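Local coordinates for ditrans,polycis-undecaprenyl-diphosphate synthase ((2E,6E)-farnesyl-diphosphate specific) (Acinetobacter baumannii, PDB 6ACS), which probably condenses eight isopentenyl diphosphate units onto farnesyl diphosphate to make undecaprenyl diphosphate, the precursor of the lipid carrier used in bacterial cell-wall synthesis, at residues Glu83-Gln88 with Leu99-Asp104; Tyr207-Leu212 with Val218-His223; Lys171-Asn176 with Leu197-Ala202. All blocks are in the same frame, centred on the assembly; numbering follows the deposited sequence.

From the N terminus, contact 1 comes first: it closes the short connection between helix 71-95 and strand 97-102, laying the helix against an outermost strand of the parallel sheet. Contact 3 follows, joining the loop before strand 183-186 to the loop after it, so that this strand lies inside its closed segment. Contact 2 then links the end of strand 205-208, the other outermost strand, to the start of helix 218-235. The three follow in series, with none nested and none crossed. Contacts 1 and 3 touch, since L175 CD2 packs 3.7 Å from I102 CG2; contact 2 stays apart, its nearest atoms about 14 Å from contact 1 and about 10 Å from contact 3.

Contact 1 of 3, residues Glu83-Gln88 with Leu99-Asp104; sequences ETIHEQ and LRFIGD
F101, whose ring takes the tip of I85 from helix 71-95, has both of its backbone polar atoms held by side chains: its N is hydrogen-bonded to E120 OE2 and its O to R105 NH2. The N of L99, the other strand residue that meets I85, is bonded in turn to T123 OG1. This follows from the place of strand 97-102, outermost in the sheet of this chain: R100 and I102 make backbone bonds to strand 129-134 and the residue after it, while the N-H and C=O of F101 and the N-H of L99 are bonded on the side away from that strand.

Across the contact the evidence is of apolar packing. I85 and F101 approach from opposite directions, the isoleucine from the helix and the phenylalanine from the strand. I85 CD1 lies 3.7 Å from F101 CE2 and also 3.7 Å from F101 CZ, so the methyl sits evenly against that one bond of the ring, in an oblique position. Behind it I85 CG1 is 4.0 Å from F101 CZ, and thus the whole ethyl branch takes part. Its reach is explained by the torsions: CG1 lies anti to the carbonyl carbon (chi1 -64°), and the branch is then extended (chi2 171°). The other branch, CG2, heads toward L99, with 4.3 Å between I85 CG2 and L99 CD2; this looser approach belongs to one of two leucine conformers and is correspondingly doubtful. Q88 sets out toward the strand, but its amide leads off to D43 and R91.

Helix 71-95 is the helical link of a beta-alpha-beta crossover from strand 56-61 to strand 97-102. Its seat here rests on fit of shape and exclusion of water, while the hydrogen bonds of both partners go to other parts of the fold.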
loop_
_atom_site.group_PDB
_atom_site.type_symbol
_atom_site.label_atom_id
_atom_site.label_comp_id
_atom_site.label_asym_id
_atom_site.label_seq_id
_atom_site.Cartn_x
_atom_site.Cartn_y
_atom_site.Cartn_z
ATOM N N GLU B 83 24.537 -10.646 15.756
ATOM C CA GLU B 83 25.122 -9.965 16.907
ATOM C C GLU B 83 24.166 -8.920 17.465
ATOM O O GLU B 83 24.097 -8.712 18.683
ATOM C CB GLU B 83 26.451 -9.321 16.515
ATOM C CG GLU B 83 27.421 -9.169 17.664
ATOM C CD GLU B 83 28.634 -10.060 17.505
ATOM O OE1 GLU B 83 29.056 -10.290 16.348
ATOM O OE2 GLU B 83 29.160 -10.537 18.534
ATOM N N THR B 84 23.417 -8.253 16.587
ATOM C CA THR B 84 22.477 -7.236 17.042
ATOM C C THR B 84 21.303 -7.857 17.795
ATOM O O THR B 84 20.851 -7.313 18.811
ATOM C CB THR B 84 22.006 -6.412 15.845
ATOM O OG1 THR B 84 23.155 -5.863 15.172
ATOM C CG2 THR B 84 21.080 -5.286 16.294
ATOM N N ILE B 85 20.792 -8.992 17.314
ATOM C CA ILE B 85 19.743 -9.693 18.054
ATOM C C ILE B 85 20.249 -10.064 19.445
ATOM O O ILE B 85 19.552 -9.871 20.460
ATOM C CB ILE B 85 19.268 -10.932 17.270
ATOM C CG1 ILE B 85 18.620 -10.513 15.944
ATOM C CG2 ILE B 85 18.302 -11.753 18.107
ATOM C CD1 ILE B 85 18.316 -11.669 15.036
ATOM N N HIS B 86 21.471 -10.612 19.507
ATOM C CA HIS B 86 22.069 -10.953 20.797
ATOM C C HIS B 86 22.129 -9.737 21.709
ATOM O O HIS B 86 21.753 -9.807 22.885
ATOM C CB HIS B 86 23.479 -11.516 20.606
ATOM C CG HIS B 86 23.515 -12.955 20.194
ATOM N ND1 HIS B 86 22.877 -13.950 20.902
ATOM C CD2 HIS B 86 24.140 -13.570 19.161
ATOM C CE1 HIS B 86 23.091 -15.115 20.314
ATOM N NE2 HIS B 86 23.857 -14.913 19.256
ATOM N N GLU B 87 22.577 -8.600 21.168
ATOM C CA GLU B 87 22.729 -7.386 21.966
ATOM C C GLU B 87 21.384 -6.835 22.430
ATOM O O GLU B 87 21.303 -6.217 23.497
ATOM C CB GLU B 87 23.491 -6.337 21.147
ATOM C CG GLU B 87 23.692 -4.984 21.818
ATOM C CD GLU B 87 24.550 -4.037 20.982
ATOM O OE1 GLU B 87 25.086 -4.477 19.941
ATOM O OE2 GLU B 87 24.684 -2.852 21.362
ATOM N N GLN B 88 20.324 -7.058 21.657
ATOM C CA GLN B 88 19.029 -6.469 21.976
ATOM C C GLN B 88 18.192 -7.288 22.954
ATOM O O GLN B 88 17.339 -6.713 23.642
ATOM C CB GLN B 88 18.231 -6.226 20.690
ATOM C CG GLN B 88 18.775 -5.077 19.847
ATOM C CD GLN B 88 18.631 -3.728 20.539
ATOM O OE1 GLN B 88 17.679 -3.499 21.286
ATOM N NE2 GLN B 88 19.585 -2.833 20.303
ATOM N N LEU B 99 10.013 -9.490 20.820
ATOM C CA LEU B 99 10.687 -9.444 19.531
ATOM C C LEU B 99 10.028 -10.405 18.550
ATOM O O LEU B 99 9.699 -11.545 18.901
ATOM C CB LEU B 99 12.163 -9.804 19.701
ATOM C CG LEU B 99 13.134 -9.505 18.564
ATOM C CD1 LEU B 99 12.988 -8.069 18.090
ATOM C CD2 LEU B 99 14.547 -9.775 19.041
ATOM N N ARG B 100 9.853 -9.944 17.309
ATOM C CA ARG B 100 9.266 -10.752 16.251
ATOM C C ARG B 100 10.046 -10.517 14.964
ATOM O O ARG B 100 10.663 -9.466 14.781
ATOM C CB ARG B 100 7.784 -10.387 16.070
ATOM C CG ARG B 100 7.021 -11.321 15.164
ATOM C CD ARG B 100 5.559 -10.905 14.992
ATOM N NE ARG B 100 4.801 -10.922 16.238
ATOM C CZ ARG B 100 3.472 -10.934 16.300
ATOM N NH1 ARG B 100 2.754 -10.941 15.182
ATOM N NH2 ARG B 100 2.860 -10.940 17.478
ATOM N N PHE B 101 10.036 -11.512 14.075
ATOM C CA PHE B 101 10.685 -11.377 12.781
ATOM C C PHE B 101 9.682 -11.734 11.696
ATOM O O PHE B 101 8.889 -12.667 11.864
ATOM C CB PHE B 101 11.924 -12.270 12.694
ATOM C CG PHE B 101 12.915 -11.993 13.776
ATOM C CD1 PHE B 101 12.838 -12.670 14.984
ATOM C CD2 PHE B 101 13.877 -11.002 13.612
ATOM C CE1 PHE B 101 13.736 -12.399 16.008
ATOM C CE2 PHE B 101 14.788 -10.718 14.639
ATOM C CZ PHE B 101 14.709 -11.418 15.832
ATOM N N ILE B 102 9.680 -10.957 10.612
ATOM C CA ILE B 102 8.849 -11.301 9.461
ATOM C C ILE B 102 9.736 -11.392 8.231
ATOM O O ILE B 102 10.805 -10.776 8.161
ATOM C CB ILE B 102 7.703 -10.303 9.207
ATOM C CG1 ILE B 102 8.282 -8.900 9.028
ATOM C CG2 ILE B 102 6.673 -10.371 10.353
ATOM C CD1 ILE B 102 7.212 -7.826 8.764
ATOM N N GLY B 103 9.289 -12.187 7.264
ATOM C CA GLY B 103 10.035 -12.412 6.048
ATOM C C GLY B 103 10.243 -13.886 5.785
ATOM O O GLY B 103 9.842 -14.756 6.558
ATOM N N ASP B 104 10.880 -14.154 4.654
ATOM C CA ASP B 104 11.152 -15.506 4.194
ATOM C C ASP B 104 12.300 -16.076 5.004
ATOM O O ASP B 104 13.385 -15.485 5.051
ATOM C CB ASP B 104 11.483 -15.452 2.707
ATOM C CG ASP B 104 11.621 -16.819 2.058
ATOM O OD1 ASP B 104 11.580 -17.877 2.730
ATOM O OD2 ASP B 104 11.770 -16.810 0.820
#

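Contact 2 of 3, residues Tyr207-Leu212 with Val218-His223; sequences YFTDTL and VEEFDH. With IPA (isopropyl alcohol), chain G.
The Y207 and H223 rings meet at their edges, their side chains crossing at about a right angle. Near the plane of each ring, Y207 OH approaches H223 CD2 to 3.0 Å, and E220 OE1 also stands near the tyrosine plane. At the histidine edge, in plane, isopropanol O2 is hydrogen-bonded to H223 NE2 (3.2 Å); lying obliquely to the tyrosine ring, it donates to Y207 OH (3.1 Å). The alcohol, probably from the crystallisation liquor, thus bridges the two side chains. Y207 also packs against A224, V227 and R231 of helix 218-235.

The E220 carboxylate grips two threonines, one with each oxygen. T209 OG1 donates to E220 OE1 over 2.6 Å, on the syn side and 16° out of the carboxylate plane. T211 OG1 donates to the syn lone pair of E220 OE2 over 2.7 Å. A chi1 of 176° sets T209 OG1 beside the carbonyl carbon, on the side of the following residues, where it accepts from T211 N at 3.1 Å (N-H...O angle 162°). That bond defines an ST turn where strand 205-208 ends, pinned by E220 to the first turn of helix 218-235: a strand-loop-helix connection at the edge of the parallel beta-sheet of an alpha/beta fold.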
loop_
_atom_site.group_PDB
_atom_site.type_symbol
_atom_site.label_atom_id
_atom_site.label_comp_id
_atom_site.label_asym_id
_atom_site.label_seq_id
_atom_site.Cartn_x
_atom_site.Cartn_y
_atom_site.Cartn_z
ATOM N N TYR B 207 4.994 9.313 6.076
ATOM C CA TYR B 207 5.838 10.433 6.467
ATOM C C TYR B 207 7.196 10.255 5.811
ATOM O O TYR B 207 7.890 9.273 6.087
ATOM C CB TYR B 207 5.963 10.495 7.986
ATOM C CG TYR B 207 6.840 11.626 8.468
ATOM C CD1 TYR B 207 6.304 12.890 8.681
ATOM C CD2 TYR B 207 8.194 11.425 8.727
ATOM C CE1 TYR B 207 7.089 13.920 9.137
ATOM C CE2 TYR B 207 8.990 12.457 9.187
ATOM C CZ TYR B 207 8.427 13.702 9.380
ATOM O OH TYR B 207 9.200 14.743 9.834
ATOM N N PHE B 208 7.566 11.188 4.938
ATOM C CA PHE B 208 8.826 11.115 4.210
ATOM C C PHE B 208 9.778 12.193 4.716
ATOM O O PHE B 208 9.360 13.330 4.952
ATOM C CB PHE B 208 8.573 11.288 2.715
ATOM C CG PHE B 208 7.703 10.200 2.131
ATOM C CD1 PHE B 208 8.237 8.966 1.843
ATOM C CD2 PHE B 208 6.344 10.406 1.935
ATOM C CE1 PHE B 208 7.435 7.937 1.318
ATOM C CE2 PHE B 208 5.539 9.384 1.416
ATOM C CZ PHE B 208 6.085 8.163 1.110
ATOM N N THR B 209 11.051 11.836 4.880
ATOM C CA THR B 209 12.064 12.807 5.281
ATOM C C THR B 209 13.331 12.607 4.468
ATOM O O THR B 209 13.704 11.475 4.156
ATOM C CB THR B 209 12.381 12.714 6.786
ATOM O OG1 THR B 209 13.434 13.628 7.105
ATOM C CG2 THR B 209 12.795 11.293 7.216
ATOM N N ASP B 210 13.994 13.729 4.129
ATOM C CA ASP B 210 15.298 13.679 3.479
ATOM C C ASP B 210 16.399 13.205 4.414
ATOM O O ASP B 210 17.477 12.836 3.933
ATOM C CB ASP B 210 15.703 15.060 2.943
ATOM C CG ASP B 210 14.882 15.501 1.757
ATOM O OD1 ASP B 210 14.087 14.690 1.236
ATOM O OD2 ASP B 210 15.038 16.675 1.349
ATOM N N THR B 211 16.166 13.230 5.726
ATOM C CA THR B 211 17.184 12.804 6.676
ATOM C C THR B 211 17.625 11.378 6.377
ATOM O O THR B 211 16.789 10.492 6.187
ATOM C CB THR B 211 16.632 12.893 8.102
ATOM O OG1 THR B 211 16.267 14.249 8.411
ATOM C CG2 THR B 211 17.649 12.374 9.111
ATOM N N LEU B 212 18.939 11.159 6.298
ATOM C CA LEU B 212 19.446 9.802 6.143
ATOM C C LEU B 212 19.336 9.067 7.474
ATOM O O LEU B 212 19.499 9.667 8.538
ATOM C CB LEU B 212 20.898 9.815 5.661
ATOM C CG LEU B 212 21.159 10.618 4.385
ATOM C CD1 LEU B 212 22.652 10.567 3.971
ATOM C CD2 LEU B 212 20.256 10.139 3.244
ATOM N N VAL B 218 15.796 10.958 17.732
ATOM C CA VAL B 218 14.528 10.872 18.454
ATOM C C VAL B 218 13.793 12.205 18.397
ATOM O O VAL B 218 12.557 12.237 18.445
ATOM C CB VAL B 218 14.740 10.366 19.900
ATOM C CG1 VAL B 218 15.390 11.414 20.781
ATOM C CG2 VAL B 218 13.409 9.897 20.493
ATOM N N GLU B 219 14.521 13.323 18.306
ATOM C CA GLU B 219 13.848 14.608 18.113
ATOM C C GLU B 219 13.066 14.628 16.800
ATOM O O GLU B 219 11.929 15.123 16.742
ATOM C CB GLU B 219 14.858 15.753 18.143
ATOM C CG GLU B 219 15.443 16.047 19.534
ATOM C CD GLU B 219 16.573 15.110 19.927
ATOM O OE1 GLU B 219 17.116 14.403 19.040
ATOM O OE2 GLU B 219 16.914 15.083 21.130
ATOM N N GLU B 220 13.652 14.096 15.721
ATOM C CA GLU B 220 12.890 14.078 14.477
ATOM C C GLU B 220 11.762 13.067 14.538
ATOM O O GLU B 220 10.698 13.288 13.941
ATOM C CB GLU B 220 13.773 13.795 13.254
ATOM C CG GLU B 220 12.933 13.926 11.968
ATOM C CD GLU B 220 13.727 13.967 10.671
ATOM O OE1 GLU B 220 13.100 14.128 9.604
ATOM O OE2 GLU B 220 14.963 13.857 10.715
ATOM N N PHE B 221 11.965 11.959 15.251
ATOM C CA PHE B 221 10.864 11.022 15.476
ATOM C C PHE B 221 9.714 11.690 16.222
ATOM O O PHE B 221 8.539 11.483 15.881
ATOM C CB PHE B 221 11.384 9.790 16.222
ATOM C CG PHE B 221 10.359 8.707 16.404
ATOM C CD1 PHE B 221 9.885 8.007 15.305
ATOM C CD2 PHE B 221 9.926 8.343 17.666
ATOM C CE1 PHE B 221 8.940 6.986 15.459
ATOM C CE2 PHE B 221 9.000 7.317 17.844
ATOM C CZ PHE B 221 8.497 6.639 16.727
ATOM N N ASP B 222 10.033 12.494 17.252
ATOM C CA ASP B 222 9.000 13.238 17.971
ATOM C C ASP B 222 8.264 14.172 17.028
ATOM O O ASP B 222 7.037 14.329 17.114
ATOM C CB ASP B 222 9.610 14.078 19.103
ATOM C CG ASP B 222 10.238 13.245 20.220
ATOM O OD1 ASP B 222 9.931 12.045 20.352
ATOM O OD2 ASP B 222 11.068 13.827 20.961
ATOM N N HIS B 223 9.008 14.839 16.144
ATOM C CA HIS B 223 8.370 15.702 15.156
ATOM C C HIS B 223 7.431 14.902 14.256
ATOM O O HIS B 223 6.327 15.358 13.940
ATOM C CB HIS B 223 9.440 16.426 14.334
ATOM C CG HIS B 223 8.901 17.175 13.151
ATOM N ND1 HIS B 223 8.160 18.330 13.270
ATOM C CD2 HIS B 223 8.990 16.921 11.824
ATOM C CE1 HIS B 223 7.820 18.761 12.068
ATOM N NE2 HIS B 223 8.308 17.920 11.171
HETATM C C1 IPA G . 5.896 17.660 7.917
HETATM C C2 IPA G . 7.166 17.331 7.145
HETATM C C3 IPA G . 6.917 16.134 6.233
HETATM O O2 IPA G . 8.199 17.041 8.062
#

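Contact 3 of 3, residues Lys171-Asn176 with Leu197-Ala202; sequences KYVSLN and LLWQAA
Apolar contact is centred on V173, which addresses the indole of W199 with both methyls, the two side chains crossing at about a right angle. CG2 stands over one face: V173 CG2 is 4.1 Å from the centroid of the five-membered ring of W199 and only 3° off its normal, a CH-pi contact. CG1, placed anti to the backbone N, reaches the pyrrole rim, with V173 CG1 3.8 Å from W199 CD1. The same methyl also leans on the glutamine amide, V173 CG1 lying 3.4 Å from Q200 NE2.

The two loops joined in this way flank strand 183-186 of the six-stranded parallel sheet of this cis-prenyltransferase of the UPP synthase family. Loop 197-202 also lies at the dimer interface: W199 packs on M140 of the second subunit, and the A202 backbone is hydrogen-bonded to that subunit.

Hydrogen bonding across the loops is the work of Q200. Its NE2 donates to S174 O over 2.9 Å, close to the amide plane of the glutamine but 40° out of the carbonyl plane of S174, therefore from above and not on a lone pair. The same nitrogen is hydrogen-bonded to D142 OD2 on helix 139-155, so the buried amide nitrogen has two acceptors.

Bonds within each loop set its shape. V173 to N176 form a type II beta turn; its backbone bond is weak, but N176 ND2 donates to V173 O over 2.9 Å at an N-H...O angle of 165°. In the other loop A201 N reaches L197 O at 2.8 Å, and W199 to A202 make a type I turn from which W199 and Q200 both set out toward 171-176.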
loop_
_atom_site.group_PDB
_atom_site.type_symbol
_atom_site.label_atom_id
_atom_site.label_comp_id
_atom_site.label_asym_id
_atom_site.label_seq_id
_atom_site.Cartn_x
_atom_site.Cartn_y
_atom_site.Cartn_z
ATOM N N LYS B 171 -6.012 -13.393 7.577
ATOM C CA LYS B 171 -5.457 -14.189 8.666
ATOM C C LYS B 171 -4.158 -14.885 8.286
ATOM O O LYS B 171 -3.522 -15.481 9.157
ATOM C CB LYS B 171 -6.476 -15.218 9.161
ATOM C CG LYS B 171 -7.757 -14.600 9.722
ATOM C CD LYS B 171 -7.436 -13.736 10.935
ATOM C CE LYS B 171 -8.689 -13.275 11.653
ATOM N NZ LYS B 171 -8.398 -12.184 12.619
ATOM N N TYR B 172 -3.753 -14.817 7.025
ATOM C CA TYR B 172 -2.529 -15.450 6.553
ATOM C C TYR B 172 -1.410 -14.455 6.265
ATOM O O TYR B 172 -0.284 -14.872 5.962
ATOM C CB TYR B 172 -2.828 -16.248 5.282
ATOM C CG TYR B 172 -3.758 -17.416 5.521
ATOM C CD1 TYR B 172 -5.139 -17.256 5.484
ATOM C CD2 TYR B 172 -3.246 -18.688 5.770
ATOM C CE1 TYR B 172 -6.003 -18.339 5.686
ATOM C CE2 TYR B 172 -4.101 -19.778 5.970
ATOM C CZ TYR B 172 -5.475 -19.594 5.920
ATOM O OH TYR B 172 -6.337 -20.658 6.120
ATOM N N VAL B 173 -1.685 -13.175 6.364
ATOM C CA VAL B 173 -0.729 -12.096 6.113
ATOM C C VAL B 173 0.032 -11.816 7.398
ATOM O O VAL B 173 -0.540 -11.895 8.489
ATOM C CB VAL B 173 -1.464 -10.830 5.635
ATOM C CG1 VAL B 173 -0.435 -9.697 5.307
ATOM C CG2 VAL B 173 -2.338 -11.148 4.405
ATOM N N SER B 174 1.319 -11.464 7.287
ATOM C CA SER B 174 2.112 -11.231 8.497
ATOM C C SER B 174 1.511 -10.120 9.362
ATOM O O SER B 174 0.883 -9.173 8.866
ATOM C CB SER B 174 3.564 -10.866 8.137
ATOM O OG SER B 174 4.116 -11.773 7.212
ATOM N N LEU B 175 1.691 -10.259 10.686
ATOM C CA LEU B 175 1.303 -9.259 11.689
ATOM C C LEU B 175 -0.209 -9.054 11.787
ATOM O O LEU B 175 -0.670 -7.998 12.240
ATOM C CB LEU B 175 1.997 -7.908 11.442
ATOM C CG LEU B 175 3.532 -8.033 11.363
ATOM C CD1 LEU B 175 4.161 -6.659 11.302
ATOM C CD2 LEU B 175 4.074 -8.845 12.541
ATOM N N ASN B 176 -1.008 -10.049 11.404
ATOM C CA ASN B 176 -2.451 -9.848 11.435
ATOM C C ASN B 176 -3.007 -9.791 12.852
ATOM O O ASN B 176 -4.167 -9.410 13.021
ATOM C CB ASN B 176 -3.182 -10.937 10.645
ATOM C CG ASN B 176 -2.963 -12.323 11.205
ATOM O OD1 ASN B 176 -3.563 -12.696 12.228
ATOM N ND2 ASN B 176 -2.139 -13.121 10.520
ATOM N N LEU B 197 5.363 -2.949 3.770
ATOM C CA LEU B 197 4.087 -3.462 4.309
ATOM C C LEU B 197 2.827 -3.033 3.542
ATOM O O LEU B 197 1.973 -2.302 4.053
ATOM C CB LEU B 197 3.967 -2.996 5.741
ATOM C CG LEU B 197 5.047 -3.451 6.702
ATOM C CD1 LEU B 197 4.863 -2.703 8.034
ATOM C CD2 LEU B 197 4.917 -4.949 6.896
ATOM N N LEU B 198 2.663 -3.576 2.338
ATOM C CA LEU B 198 1.602 -3.102 1.443
ATOM C C LEU B 198 0.206 -3.361 2.013
ATOM O O LEU B 198 -0.638 -2.453 2.074
ATOM C CB LEU B 198 1.741 -3.792 0.085
ATOM C CG LEU B 198 3.112 -3.637 -0.562
ATOM C CD1 LEU B 198 3.168 -4.486 -1.842
ATOM C CD2 LEU B 198 3.457 -2.165 -0.854
ATOM N N TRP B 199 -0.064 -4.599 2.420
ATOM C CA TRP B 199 -1.369 -4.911 2.999
ATOM C C TRP B 199 -1.579 -4.153 4.304
ATOM O O TRP B 199 -2.637 -3.546 4.525
ATOM C CB TRP B 199 -1.477 -6.426 3.212
ATOM C CG TRP B 199 -2.781 -6.907 3.802
ATOM C CD1 TRP B 199 -3.121 -6.951 5.136
ATOM C CD2 TRP B 199 -3.901 -7.435 3.086
ATOM N NE1 TRP B 199 -4.399 -7.460 5.284
ATOM C CE2 TRP B 199 -4.889 -7.776 4.038
ATOM C CE3 TRP B 199 -4.164 -7.663 1.726
ATOM C CZ2 TRP B 199 -6.114 -8.322 3.672
ATOM C CZ3 TRP B 199 -5.380 -8.212 1.381
ATOM C CH2 TRP B 199 -6.335 -8.523 2.335
ATOM N N GLN B 200 -0.567 -4.175 5.183
ATOM C CA GLN B 200 -0.721 -3.697 6.549
ATOM C C GLN B 200 -0.740 -2.177 6.634
ATOM O O GLN B 200 -1.239 -1.629 7.623
ATOM C CB GLN B 200 0.418 -4.237 7.419
ATOM C CG GLN B 200 0.512 -5.788 7.456
ATOM C CD GLN B 200 1.410 -6.404 6.377
ATOM O OE1 GLN B 200 1.630 -5.832 5.312
ATOM N NE2 GLN B 200 1.924 -7.590 6.662
ATOM N N ALA B 201 -0.233 -1.497 5.619
ATOM C CA ALA B 201 -0.172 -0.038 5.628
ATOM C C ALA B 201 -1.196 0.580 4.687
ATOM O O ALA B 201 -1.045 1.745 4.287
ATOM C CB ALA B 201 1.245 0.424 5.278
ATOM N N ALA B 202 -2.267 -0.157 4.378
ATOM C CA ALA B 202 -3.247 0.317 3.404
ATOM C C ALA B 202 -3.828 1.665 3.780
ATOM O O ALA B 202 -4.200 2.443 2.890
ATOM C CB ALA B 202 -4.399 -0.670 3.267
#